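Local coordinates for Lmo2812 protein (Listeria monocytogenes EGD-e, PDB 5ZQA) that is a penicillin-binding protein, PBPD2, of the peptidase S11 family and probably works as a serine-type D-Ala-D-Ala carboxypeptidase in peptidoglycan metabolism, at residues Lys65-Phe70 against Thr156-Ala161; Leu71-Val76 against Asp113-Met118. All blocks are in the same frame, centred on the assembly; numbering follows the deposited sequence.

Contact 1. Residues Lys65-Phe70 against Thr156-Ala161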
loop_
_atom_site.group_PDB
_atom_site.type_symbol
_atom_site.label_atom_id
_atom_site.label_comp_id
_atom_site.label_asym_id
_atom_site.label_seq_id
_atom_site.Cartn_x
_atom_site.Cartn_y
_atom_site.Cartn_z
ATOM N N LYS A 65 2.270 2.041 3.690
ATOM C CA LYS A 65 1.328 3.144 3.568
ATOM C C LYS A 65 -0.131 2.702 3.586
ATOM O O LYS A 65 -1.014 3.518 3.857
ATOM C CB LYS A 65 1.617 3.937 2.297
ATOM C CG LYS A 65 2.956 4.670 2.340
ATOM C CD LYS A 65 3.252 5.318 1.001
ATOM C CE LYS A 65 4.445 6.272 1.087
ATOM N NZ LYS A 65 5.715 5.526 1.174
ATOM N N LEU A 66 -0.395 1.420 3.337
ATOM C CA LEU A 66 -1.769 0.930 3.447
ATOM C C LEU A 66 -2.238 0.951 4.899
ATOM O O LEU A 66 -3.412 1.200 5.165
ATOM C CB LEU A 66 -1.903 -0.479 2.870
ATOM C CG LEU A 66 -1.708 -0.527 1.347
ATOM C CD1 LEU A 66 -1.733 -1.952 0.836
ATOM C CD2 LEU A 66 -2.772 0.301 0.619
ATOM N N MET A 67 -1.327 0.704 5.839
ATOM C CA MET A 67 -1.723 0.758 7.243
ATOM C C MET A 67 -1.901 2.208 7.668
ATOM O O MET A 67 -2.833 2.532 8.410
ATOM C CB MET A 67 -0.703 0.070 8.154
ATOM C CG MET A 67 -1.034 0.236 9.647
ATOM S SD MET A 67 -2.637 -0.445 10.127
ATOM C CE MET A 67 -2.220 -2.178 10.325
ATOM N N THR A 68 -1.019 3.086 7.195
ATOM C CA THR A 68 -1.202 4.505 7.468
ATOM C C THR A 68 -2.536 4.996 6.889
ATOM O O THR A 68 -3.258 5.720 7.568
ATOM C CB THR A 68 -0.020 5.321 6.924
ATOM O OG1 THR A 68 1.182 4.780 7.495
ATOM C CG2 THR A 68 -0.124 6.819 7.291
ATOM N N ALA A 69 -2.865 4.581 5.662
ATOM C CA ALA A 69 -4.157 4.931 5.056
ATOM C C ALA A 69 -5.313 4.451 5.929
ATOM O O ALA A 69 -6.267 5.203 6.169
ATOM C CB ALA A 69 -4.270 4.345 3.640
ATOM N N PHE A 70 -5.236 3.207 6.399
ATOM C CA PHE A 70 -6.284 2.651 7.256
ATOM C C PHE A 70 -6.509 3.530 8.478
ATOM O O PHE A 70 -7.648 3.864 8.812
ATOM C CB PHE A 70 -5.937 1.216 7.694
ATOM C CG PHE A 70 -7.040 0.539 8.458
ATOM C CD1 PHE A 70 -8.067 -0.100 7.792
ATOM C CD2 PHE A 70 -7.072 0.579 9.845
ATOM C CE1 PHE A 70 -9.094 -0.719 8.493
ATOM C CE2 PHE A 70 -8.091 -0.033 10.543
ATOM C CZ PHE A 70 -9.102 -0.680 9.861
ATOM N N THR A 156 4.508 -9.730 11.176
ATOM C CA THR A 156 4.443 -8.348 10.686
ATOM C C THR A 156 4.933 -7.340 11.721
ATOM O O THR A 156 4.521 -7.397 12.871
ATOM C CB THR A 156 3.007 -7.968 10.284
ATOM O OG1 THR A 156 2.620 -8.756 9.154
ATOM C CG2 THR A 156 2.902 -6.471 9.911
ATOM N N THR A 157 5.826 -6.442 11.308
ATOM C CA THR A 157 6.180 -5.270 12.112
ATOM C C THR A 157 6.359 -4.047 11.220
ATOM O O THR A 157 7.085 -4.085 10.222
ATOM C CB THR A 157 7.474 -5.471 12.941
ATOM O OG1 THR A 157 8.500 -6.000 12.105
ATOM C CG2 THR A 157 7.252 -6.420 14.105
ATOM N N PHE A 158 5.666 -2.976 11.585
ATOM C CA PHE A 158 5.814 -1.671 10.948
ATOM C C PHE A 158 6.808 -0.830 11.733
ATOM O O PHE A 158 6.865 -0.920 12.961
ATOM C CB PHE A 158 4.463 -0.953 10.866
ATOM C CG PHE A 158 3.431 -1.697 10.069
ATOM C CD1 PHE A 158 3.483 -1.702 8.685
ATOM C CD2 PHE A 158 2.399 -2.379 10.703
ATOM C CE1 PHE A 158 2.543 -2.382 7.936
ATOM C CE2 PHE A 158 1.449 -3.070 9.956
ATOM C CZ PHE A 158 1.526 -3.070 8.568
ATOM N N VAL A 159 7.573 0.000 11.031
ATOM C CA VAL A 159 8.599 0.811 11.694
ATOM C C VAL A 159 8.391 2.310 11.491
ATOM O O VAL A 159 9.010 3.123 12.184
ATOM C CB VAL A 159 10.032 0.423 11.210
ATOM C CG1 VAL A 159 10.328 -1.055 11.493
ATOM C CG2 VAL A 159 10.234 0.720 9.726
ATOM N N SER A 160 7.538 2.675 10.537
ATOM C CA SER A 160 7.343 4.074 10.172
ATOM C C SER A 160 6.074 4.226 9.349
ATOM O O SER A 160 5.620 3.266 8.735
ATOM C CB SER A 160 8.540 4.596 9.377
ATOM O OG SER A 160 8.594 3.983 8.093
ATOM N N ALA A 161 5.496 5.425 9.340
ATOM C CA ALA A 161 4.287 5.683 8.567
ATOM C C ALA A 161 4.492 5.465 7.064
ATOM O O ALA A 161 3.571 5.051 6.351
ATOM C CB ALA A 161 3.797 7.103 8.822
#
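K65 meets the loop segment 156-161 through the start of its side chain: CG lies 4.1 Å from the carbonyl O of A161. Its NZ is hydrogen-bonded to S62 OG, N124 OD1 and S162 O, the last just beyond A161. M67 carries the apolar half of the interface. Its CB sits over one face of the F158 ring, 4.2 Å from the centroid and displaced toward the rim, a CH-pi contact. With CG anti to the backbone N (chi1 174°), the bends at chi2 and chi3 bring the terminal CE back to the rim, 3.8 Å from F158 CE2. One turn on from K65, T68 supplies the polar half. OG1 donates to A161 O over 2.7 Å, in the carbonyl plane and on a lone pair, with a C=O...donor angle of 117°. This bond satisfies a buried carbonyl and ties the loop to the first turn of helix 65-77. The site is the helix start of the SxxK motif of serine penicillin-binding proteins, in which S62 is the predicted acyl-ester nucleophile and K65 the predicted proton acceptor.

Contact 2. Residues Leu71-Val76 against Asp113-Met118. With MG (magnesium ion), chain B.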
loop_
_atom_site.group_PDB
_atom_site.type_symbol
_atom_site.label_atom_id
_atom_site.label_comp_id
_atom_site.label_asym_id
_atom_site.label_seq_id
_atom_site.Cartn_x
_atom_site.Cartn_y
_atom_site.Cartn_z
ATOM N N LEU A 71 -5.419 3.936 9.116
ATOM C CA LEU A 71 -5.519 4.737 10.324
ATOM C C LEU A 71 -6.011 6.174 10.063
ATOM O O LEU A 71 -6.731 6.742 10.894
ATOM C CB LEU A 71 -4.170 4.737 11.053
ATOM C CG LEU A 71 -3.900 3.372 11.697
ATOM C CD1 LEU A 71 -2.475 3.291 12.235
ATOM C CD2 LEU A 71 -4.900 3.066 12.812
ATOM N N VAL A 72 -5.652 6.749 8.919
ATOM C CA VAL A 72 -6.199 8.037 8.508
ATOM C C VAL A 72 -7.703 7.946 8.315
ATOM O O VAL A 72 -8.460 8.776 8.831
ATOM C CB VAL A 72 -5.531 8.528 7.213
ATOM C CG1 VAL A 72 -6.294 9.693 6.610
ATOM C CG2 VAL A 72 -4.073 8.908 7.501
ATOM N N LEU A 73 -8.137 6.908 7.608
ATOM C CA LEU A 73 -9.556 6.733 7.304
ATOM C C LEU A 73 -10.367 6.445 8.579
ATOM O O LEU A 73 -11.488 6.960 8.736
ATOM C CB LEU A 73 -9.730 5.622 6.273
ATOM C CG LEU A 73 -9.163 6.011 4.905
ATOM C CD1 LEU A 73 -9.068 4.801 3.993
ATOM C CD2 LEU A 73 -10.003 7.099 4.257
ATOM N N GLU A 74 -9.800 5.657 9.496
ATOM C CA GLU A 74 -10.425 5.446 10.811
ATOM C C GLU A 74 -10.594 6.774 11.560
ATOM O O GLU A 74 -11.658 7.065 12.107
ATOM C CB GLU A 74 -9.595 4.481 11.671
ATOM C CG GLU A 74 -9.584 3.043 11.179
ATOM C CD GLU A 74 -10.883 2.330 11.485
ATOM O OE1 GLU A 74 -11.147 2.067 12.681
ATOM O OE2 GLU A 74 -11.657 2.061 10.540
ATOM N N ALA A 75 -9.546 7.587 11.558
ATOM C CA ALA A 75 -9.569 8.863 12.277
ATOM C C ALA A 75 -10.656 9.777 11.739
ATOM O O ALA A 75 -11.370 10.429 12.511
ATOM C CB ALA A 75 -8.209 9.551 12.194
ATOM N N VAL A 76 -10.815 9.821 10.425
ATOM C CA VAL A 76 -11.859 10.674 9.878
ATOM C C VAL A 76 -13.243 10.142 10.276
ATOM O O VAL A 76 -14.104 10.915 10.684
ATOM C CB VAL A 76 -11.750 10.808 8.356
ATOM C CG1 VAL A 76 -12.928 11.630 7.807
ATOM C CG2 VAL A 76 -10.403 11.452 7.981
ATOM N N ASP A 113 -5.073 15.931 0.383
ATOM C CA ASP A 113 -4.035 15.895 -0.640
ATOM C C ASP A 113 -2.843 15.046 -0.193
ATOM O O ASP A 113 -2.217 14.381 -1.013
ATOM C CB ASP A 113 -3.563 17.304 -0.990
ATOM C CG ASP A 113 -4.545 18.049 -1.879
ATOM O OD1 ASP A 113 -5.509 17.435 -2.388
ATOM O OD2 ASP A 113 -4.326 19.257 -2.094
ATOM N N LEU A 114 -2.539 15.056 1.105
ATOM C CA LEU A 114 -1.453 14.230 1.631
ATOM C C LEU A 114 -1.788 12.748 1.495
ATOM O O LEU A 114 -0.947 11.946 1.090
ATOM C CB LEU A 114 -1.182 14.578 3.088
ATOM C CG LEU A 114 -0.620 15.983 3.314
ATOM C CD1 LEU A 114 -0.651 16.296 4.796
ATOM C CD2 LEU A 114 0.799 16.081 2.779
ATOM N N TYR A 115 -3.023 12.402 1.844
ATOM C CA TYR A 115 -3.536 11.044 1.659
ATOM C C TYR A 115 -3.470 10.620 0.186
ATOM O O TYR A 115 -2.985 9.525 -0.127
ATOM C CB TYR A 115 -4.961 10.991 2.224
ATOM C CG TYR A 115 -5.798 9.786 1.867
ATOM C CD1 TYR A 115 -6.664 9.828 0.783
ATOM C CD2 TYR A 115 -5.783 8.646 2.657
ATOM C CE1 TYR A 115 -7.456 8.748 0.450
ATOM C CE2 TYR A 115 -6.579 7.560 2.340
ATOM C CZ TYR A 115 -7.413 7.619 1.235
ATOM O OH TYR A 115 -8.213 6.547 0.906
ATOM N N SER A 116 -3.907 11.491 -0.724
ATOM C CA SER A 116 -3.812 11.171 -2.146
ATOM C C SER A 116 -2.364 10.969 -2.582
ATOM O O SER A 116 -2.071 10.025 -3.306
ATOM C CB SER A 116 -4.448 12.269 -3.000
ATOM O OG SER A 116 -5.823 12.408 -2.691
ATOM N N ALA A 117 -1.470 11.860 -2.156
ATOM C CA ALA A 117 -0.060 11.770 -2.548
ATOM C C ALA A 117 0.586 10.489 -2.026
ATOM O O ALA A 117 1.329 9.814 -2.743
ATOM C CB ALA A 117 0.711 13.000 -2.056
ATOM N N MET A 118 0.288 10.146 -0.781
ATOM C CA MET A 118 0.785 8.905 -0.205
ATOM C C MET A 118 0.372 7.690 -1.036
ATOM O O MET A 118 1.206 6.847 -1.369
ATOM C CB MET A 118 0.289 8.790 1.238
ATOM C CG MET A 118 0.615 7.493 1.909
ATOM S SD MET A 118 0.069 7.498 3.623
ATOM C CE MET A 118 -1.691 7.223 3.416
HETATM MG MG MG B . -13.073 1.636 13.514
HETATM O O HOH W 1 -13.539 0.778 11.640
HETATM O O HOH W 2 -13.847 3.505 12.814
HETATM O O HOH W 3 -12.123 -0.058 14.249
HETATM O O HOH W 4 -12.651 2.518 15.215
#
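Y115 has CG anti to its own backbone nitrogen (chi1 167°), which extends the phenol from helix 111-120 toward helix 65-77, where V72 and L73 receive it. V72 adopts the same first torsion for CG1, and this methyl reaches the near part of the ring, 4.1 Å from Y115 CD2. L73 takes the outer part. Its side chain crosses that of the tyrosine at about a right angle, and both methyls of the isobutyl fork come to the hydroxyl end, CD1 of L73 lying 3.6 Å from Y115 OH. The other methyl, L73 CD2, is 4.0 Å from both CE2 and CZ of Y115. V72 thus meets the inner CD2 of the ring and L73 the outer CE2, CZ and OH. W83 packs edge-to-face on the same ring.

E74, the next residue, takes no part in the helix pairing and serves a metal site. Its OE1 binds a magnesium ion at 2.1 Å, which also binds four waters, each at 2.0-2.1 Å. OE2 stays 3.3 Å from the metal, so the carboxylate is monodentate; instead OE2 accepts a short 2.5 Å hydrogen bond from water 1, itself a ligand of the ion, and a second from H189 NE2. Both oxygens are therefore engaged, which should hold the carboxylate in a fixed orientation. L73 also touches H189 and E191, which bind another magnesium ion.

Chemically, the helix pair is joined by apolar packing, with the tyrosine oxygen resting against methyl groups in this interface. The negative charge of E74 is carried on another side of helix 65-77, where the divalent ion probably offsets it, with hydrogen bonds from water 1 and H189 as further stabilisation.

In the fold
Contacts 1 and 2 use successive parts of helix 65-77, with their centres 12 Å apart, and both segments of contact 2 fall in the chain between the two segments of contact 1. M118 of contact 2 joins them: its SD lies 3.7 Å from T68 CG2, and its CE packs on A69 N. The carbonyl O of M118 is 3.5 Å from K65 CD. The helix start held by 156-161 is therefore also backed by helix 111-120. The K65 side chain lies about 3 Å from that of S62 and about 4 Å from that of K226, a predicted substrate-binding residue. The magnesium ion bound by E74, on the later part of the same helix, is 22.8 Å from K65 NZ.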